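Local coordinates for protein tryptophan synthase alpha chain (Aquifex aeolicus, PDB 2EKC) that probably cleaves indoleglycerol phosphate to indole and glyceraldehyde 3-phosphate, as the alpha subunit of an enzyme completing tryptophan biosynthesis, at residues A[214-226]-A[250-262]. Numbering follows the deposited sequence.
Sequences GVSKKEHAREIGS and GNLVKELKEGLRE
Arg222 reaches across to the C-terminal tail and grips the carbonyl of Arg261 end-on, both terminal nitrogens converging on one oxygen. Arg222 NH1 lies 2.9 Å from Arg261 O. Arg222 NH2 lies 3.1 Å from Arg261 O. The oxygen lies nearly in the guanidinium plane, whereas the two nitrogens meet the carbonyl differently, NH2 in its plane and NH1 above it. Bends at chi2 and chi3 fold the arginine back over the backbone of Gly259, bringing the carbonyl O of Gly259 over the centre of one guanidinium face without hydrogen bonding to it. Gly259 O also receives a CA-H...O contact from Arg222 CA at 3.2 Å. Glu262 CG lies at the guanidinium edge.

The backbones come very close here: Arg222 CA and Gly259 CA are 4.4 Å apart. Gly259, which has no side chain, packs its backbone directly against helix 218-225. Beside it, Ala221 CB packs against both Leu256 O and, at 3.8 Å, Leu260 CD2.

Helix 218-225 links the last two strands of the TIM barrel, 209-212 and 230-233, and crosses helix 250-258, part of the chain's final helix, at -34°. Leu256 and Leu260 also pack on strand 230-233, joining this helix pair to the barrel wall. Leu256 turns CD2 toward the start of helix 218-225, with Leu256 CD2 3.6 Å from Lys217 C.

On the outer side, Lys218 is extended throughout, with CG anti to the backbone N (chi1 175°). Lys218 CB meets Glu255 CG at 3.5 Å, the two side chains crossing nearly perpendicularly, while the far end of the lysine runs on to Glu258, where Lys218 NZ and Glu258 OE1 form a weak, long salt bridge.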
loop_
_atom_site.group_PDB
_atom_site.type_symbol
_atom_site.label_atom_id
_atom_site.label_comp_id
_atom_site.label_asym_id
_atom_site.label_seq_id
_atom_site.Cartn_x
_atom_site.Cartn_y
_atom_site.Cartn_z
ATOM N N GLY A 214 4.361 10.972 -5.549
ATOM C CA GLY A 214 4.576 11.718 -6.774
ATOM C C GLY A 214 4.217 11.018 -8.069
ATOM O O GLY A 214 4.723 11.390 -9.127
ATOM N N VAL A 215 3.354 10.010 -8.005
ATOM C CA VAL A 215 2.953 9.299 -9.214
ATOM C C VAL A 215 1.522 9.676 -9.568
ATOM O O VAL A 215 0.617 9.528 -8.751
ATOM C CB VAL A 215 3.031 7.770 -9.026
ATOM C CG1 VAL A 215 2.759 7.073 -10.351
ATOM C CG2 VAL A 215 4.395 7.379 -8.478
ATOM N N SER A 216 1.316 10.163 -10.788
ATOM C CA SER A 216 -0.018 10.560 -11.221
ATOM C C SER A 216 -0.185 10.522 -12.734
ATOM O O SER A 216 -1.257 10.824 -13.251
ATOM C CB SER A 216 -0.333 11.971 -10.716
ATOM O OG SER A 216 0.608 12.909 -11.209
ATOM N N LYS A 217 0.877 10.153 -13.441
ATOM C CA LYS A 217 0.836 10.094 -14.900
ATOM C C LYS A 217 1.472 8.809 -15.415
ATOM O O LYS A 217 2.380 8.264 -14.791
ATOM C CB LYS A 217 1.577 11.295 -15.490
ATOM C CG LYS A 217 0.967 12.641 -15.127
ATOM C CD LYS A 217 1.973 13.778 -15.276
ATOM C CE LYS A 217 2.545 13.862 -16.681
ATOM N NZ LYS A 217 3.548 14.961 -16.788
ATOM N N LYS A 218 0.991 8.335 -16.557
ATOM C CA LYS A 218 1.516 7.120 -17.165
ATOM C C LYS A 218 3.035 7.203 -17.295
ATOM O O LYS A 218 3.740 6.217 -17.074
ATOM C CB LYS A 218 0.890 6.913 -18.541
ATOM C CG LYS A 218 1.459 5.745 -19.323
ATOM C CD LYS A 218 0.827 5.676 -20.698
ATOM C CE LYS A 218 1.550 4.683 -21.591
ATOM N NZ LYS A 218 0.962 4.672 -22.959
ATOM N N GLU A 219 3.530 8.385 -17.652
ATOM C CA GLU A 219 4.964 8.611 -17.806
ATOM C C GLU A 219 5.700 8.320 -16.506
ATOM O O GLU A 219 6.806 7.778 -16.519
ATOM C CB GLU A 219 5.237 10.061 -18.223
ATOM C CG GLU A 219 4.955 10.374 -19.688
ATOM C CD GLU A 219 3.538 10.024 -20.112
ATOM O OE1 GLU A 219 2.584 10.469 -19.435
ATOM O OE2 GLU A 219 3.381 9.310 -21.128
ATOM N N HIS A 220 5.086 8.695 -15.387
ATOM C CA HIS A 220 5.686 8.477 -14.074
ATOM C C HIS A 220 5.824 6.983 -13.809
ATOM O O HIS A 220 6.868 6.516 -13.352
ATOM C CB HIS A 220 4.822 9.102 -12.972
ATOM C CG HIS A 220 4.556 10.563 -13.154
ATOM N ND1 HIS A 220 3.780 11.289 -12.276
ATOM C CD2 HIS A 220 4.953 11.435 -14.112
ATOM C CE1 HIS A 220 3.711 12.544 -12.684
ATOM N NE2 HIS A 220 4.415 12.658 -13.797
ATOM N N ALA A 221 4.759 6.241 -14.092
ATOM C CA ALA A 221 4.751 4.798 -13.889
ATOM C C ALA A 221 5.838 4.139 -14.725
ATOM O O ALA A 221 6.595 3.310 -14.230
ATOM C CB ALA A 221 3.388 4.228 -14.261
ATOM N N ARG A 222 5.906 4.514 -15.999
ATOM C CA ARG A 222 6.904 3.971 -16.916
ATOM C C ARG A 222 8.320 4.239 -16.403
ATOM O O ARG A 222 9.152 3.336 -16.363
ATOM C CB ARG A 222 6.716 4.593 -18.305
ATOM C CG ARG A 222 7.775 4.179 -19.323
ATOM C CD ARG A 222 7.749 2.680 -19.590
ATOM N NE ARG A 222 6.563 2.269 -20.337
ATOM C CZ ARG A 222 6.234 1.003 -20.574
ATOM N NH1 ARG A 222 7.002 0.019 -20.123
ATOM N NH2 ARG A 222 5.139 0.718 -21.263
ATOM N N GLU A 223 8.584 5.479 -16.002
ATOM C CA GLU A 223 9.901 5.856 -15.499
ATOM C C GLU A 223 10.291 5.127 -14.212
ATOM O O GLU A 223 11.382 4.562 -14.121
ATOM C CB GLU A 223 9.961 7.367 -15.271
ATOM C CG GLU A 223 9.696 8.177 -16.531
ATOM C CD GLU A 223 9.761 9.675 -16.295
ATOM O OE1 GLU A 223 8.965 10.189 -15.476
ATOM O OE2 GLU A 223 10.607 10.337 -16.933
ATOM N N ILE A 224 9.414 5.148 -13.215
ATOM C CA ILE A 224 9.709 4.477 -11.953
ATOM C C ILE A 224 9.735 2.966 -12.148
ATOM O O ILE A 224 10.591 2.273 -11.599
ATOM C CB ILE A 224 8.662 4.817 -10.883
ATOM C CG1 ILE A 224 8.677 6.324 -10.621
ATOM C CG2 ILE A 224 8.959 4.046 -9.604
ATOM C CD1 ILE A 224 7.574 6.800 -9.723
ATOM N N GLY A 225 8.788 2.469 -12.936
ATOM C CA GLY A 225 8.710 1.048 -13.206
ATOM C C GLY A 225 9.927 0.522 -13.941
ATOM O O GLY A 225 10.153 -0.690 -13.989
ATOM N N SER A 226 10.715 1.425 -14.516
ATOM C CA SER A 226 11.912 1.020 -15.246
ATOM C C SER A 226 12.977 0.499 -14.288
ATOM O O SER A 226 13.868 -0.244 -14.699
ATOM C CB SER A 226 12.487 2.191 -16.049
ATOM O OG SER A 226 13.143 3.115 -15.198
ATOM N N GLY A 250 -11.150 4.834 -13.046
ATOM C CA GLY A 250 -10.842 3.587 -13.723
ATOM C C GLY A 250 -9.964 3.831 -14.935
ATOM O O GLY A 250 -9.063 3.041 -15.232
ATOM N N ASN A 251 -10.220 4.928 -15.638
ATOM C CA ASN A 251 -9.431 5.271 -16.816
ATOM C C ASN A 251 -7.986 5.555 -16.434
ATOM O O ASN A 251 -7.061 5.154 -17.140
ATOM C CB ASN A 251 -10.011 6.499 -17.529
ATOM C CG ASN A 251 -11.321 6.203 -18.236
ATOM O OD1 ASN A 251 -11.603 5.058 -18.594
ATOM N ND2 ASN A 251 -12.119 7.241 -18.461
ATOM N N LEU A 252 -7.793 6.255 -15.318
ATOM C CA LEU A 252 -6.453 6.589 -14.850
ATOM C C LEU A 252 -5.668 5.336 -14.464
ATOM O O LEU A 252 -4.485 5.212 -14.782
ATOM C CB LEU A 252 -6.527 7.544 -13.655
ATOM C CG LEU A 252 -5.194 7.942 -13.007
ATOM C CD1 LEU A 252 -4.287 8.610 -14.036
ATOM C CD2 LEU A 252 -5.455 8.883 -11.835
ATOM N N VAL A 253 -6.327 4.408 -13.780
ATOM C CA VAL A 253 -5.673 3.167 -13.370
ATOM C C VAL A 253 -5.283 2.352 -14.603
ATOM O O VAL A 253 -4.215 1.738 -14.641
ATOM C CB VAL A 253 -6.599 2.318 -12.470
ATOM C CG1 VAL A 253 -6.020 0.913 -12.288
ATOM C CG2 VAL A 253 -6.766 2.996 -11.117
ATOM N N LYS A 254 -6.151 2.356 -15.608
ATOM C CA LYS A 254 -5.887 1.622 -16.838
ATOM C C LYS A 254 -4.661 2.198 -17.535
ATOM O O LYS A 254 -3.813 1.461 -18.032
ATOM C CB LYS A 254 -7.103 1.697 -17.765
ATOM C CG LYS A 254 -6.955 0.901 -19.049
ATOM C CD LYS A 254 -8.287 0.781 -19.785
ATOM C CE LYS A 254 -8.798 2.138 -20.240
ATOM N NZ LYS A 254 -10.118 2.042 -20.928
ATOM N N GLU A 255 -4.570 3.524 -17.561
ATOM C CA GLU A 255 -3.448 4.204 -18.193
ATOM C C GLU A 255 -2.132 3.982 -17.443
ATOM O O GLU A 255 -1.091 3.745 -18.059
ATOM C CB GLU A 255 -3.748 5.700 -18.309
ATOM C CG GLU A 255 -2.580 6.528 -18.797
ATOM C CD GLU A 255 -3.020 7.841 -19.401
ATOM O OE1 GLU A 255 -3.862 8.529 -18.781
ATOM O OE2 GLU A 255 -2.520 8.186 -20.494
ATOM N N LEU A 256 -2.175 4.067 -16.117
ATOM C CA LEU A 256 -0.979 3.854 -15.307
ATOM C C LEU A 256 -0.440 2.448 -15.549
ATOM O O LEU A 256 0.761 2.250 -15.724
ATOM C CB LEU A 256 -1.306 4.027 -13.823
ATOM C CG LEU A 256 -1.711 5.430 -13.368
ATOM C CD1 LEU A 256 -2.103 5.407 -11.892
ATOM C CD2 LEU A 256 -0.548 6.388 -13.599
ATOM N N LYS A 257 -1.347 1.477 -15.561
ATOM C CA LYS A 257 -0.981 0.085 -15.782
ATOM C C LYS A 257 -0.366 -0.099 -17.173
ATOM O O LYS A 257 0.415 -1.023 -17.395
ATOM C CB LYS A 257 -2.219 -0.804 -15.620
ATOM C CG LYS A 257 -1.922 -2.291 -15.619
ATOM C CD LYS A 257 -0.926 -2.661 -14.527
ATOM C CE LYS A 257 -0.404 -4.065 -14.747
ATOM N NZ LYS A 257 0.682 -4.442 -13.810
ATOM N N GLU A 258 -0.722 0.780 -18.106
ATOM C CA GLU A 258 -0.172 0.714 -19.458
ATOM C C GLU A 258 1.326 0.992 -19.423
ATOM O O GLU A 258 2.096 0.383 -20.162
ATOM C CB GLU A 258 -0.864 1.731 -20.374
ATOM C CG GLU A 258 -2.029 1.149 -21.158
ATOM C CD GLU A 258 -2.741 2.185 -22.013
ATOM O OE1 GLU A 258 -2.053 3.002 -22.666
ATOM O OE2 GLU A 258 -3.990 2.171 -22.041
ATOM N N GLY A 259 1.736 1.915 -18.561
ATOM C CA GLY A 259 3.146 2.237 -18.450
ATOM C C GLY A 259 3.928 1.222 -17.636
ATOM O O GLY A 259 5.119 1.409 -17.383
ATOM N N LEU A 260 3.268 0.142 -17.228
ATOM C CA LEU A 260 3.911 -0.895 -16.426
ATOM C C LEU A 260 4.043 -2.230 -17.156
ATOM O O LEU A 260 4.318 -3.261 -16.534
ATOM C CB LEU A 260 3.127 -1.101 -15.122
ATOM C CG LEU A 260 3.034 0.130 -14.213
ATOM C CD1 LEU A 260 2.197 -0.186 -12.985
ATOM C CD2 LEU A 260 4.432 0.565 -13.809
ATOM N N ARG A 261 3.853 -2.210 -18.471
ATOM C CA ARG A 261 3.944 -3.428 -19.269
ATOM C C ARG A 261 5.128 -3.405 -20.227
ATOM O O ARG A 261 5.492 -2.354 -20.763
ATOM C CB ARG A 261 2.667 -3.628 -20.090
ATOM C CG ARG A 261 1.375 -3.629 -19.295
ATOM C CD ARG A 261 0.191 -3.675 -20.245
ATOM N NE ARG A 261 -1.083 -3.429 -19.575
ATOM C CZ ARG A 261 -1.613 -4.232 -18.660
ATOM N NH1 ARG A 261 -0.978 -5.338 -18.302
ATOM N NH2 ARG A 261 -2.779 -3.930 -18.108
ATOM N N GLU A 262 5.724 -4.573 -20.433
ATOM C CA GLU A 262 6.846 -4.719 -21.348
ATOM C C GLU A 262 6.629 -5.980 -22.187
ATOM O O GLU A 262 7.605 -6.509 -22.753
ATOM C CB GLU A 262 8.158 -4.806 -20.560
ATOM C CG GLU A 262 8.488 -3.521 -19.808
ATOM C CD GLU A 262 9.795 -3.592 -19.044
ATOM O OE1 GLU A 262 10.423 -4.673 -19.018
ATOM O OE2 GLU A 262 10.196 -2.559 -18.461
ATOM O OXT GLU A 262 5.464 -6.415 -22.285
#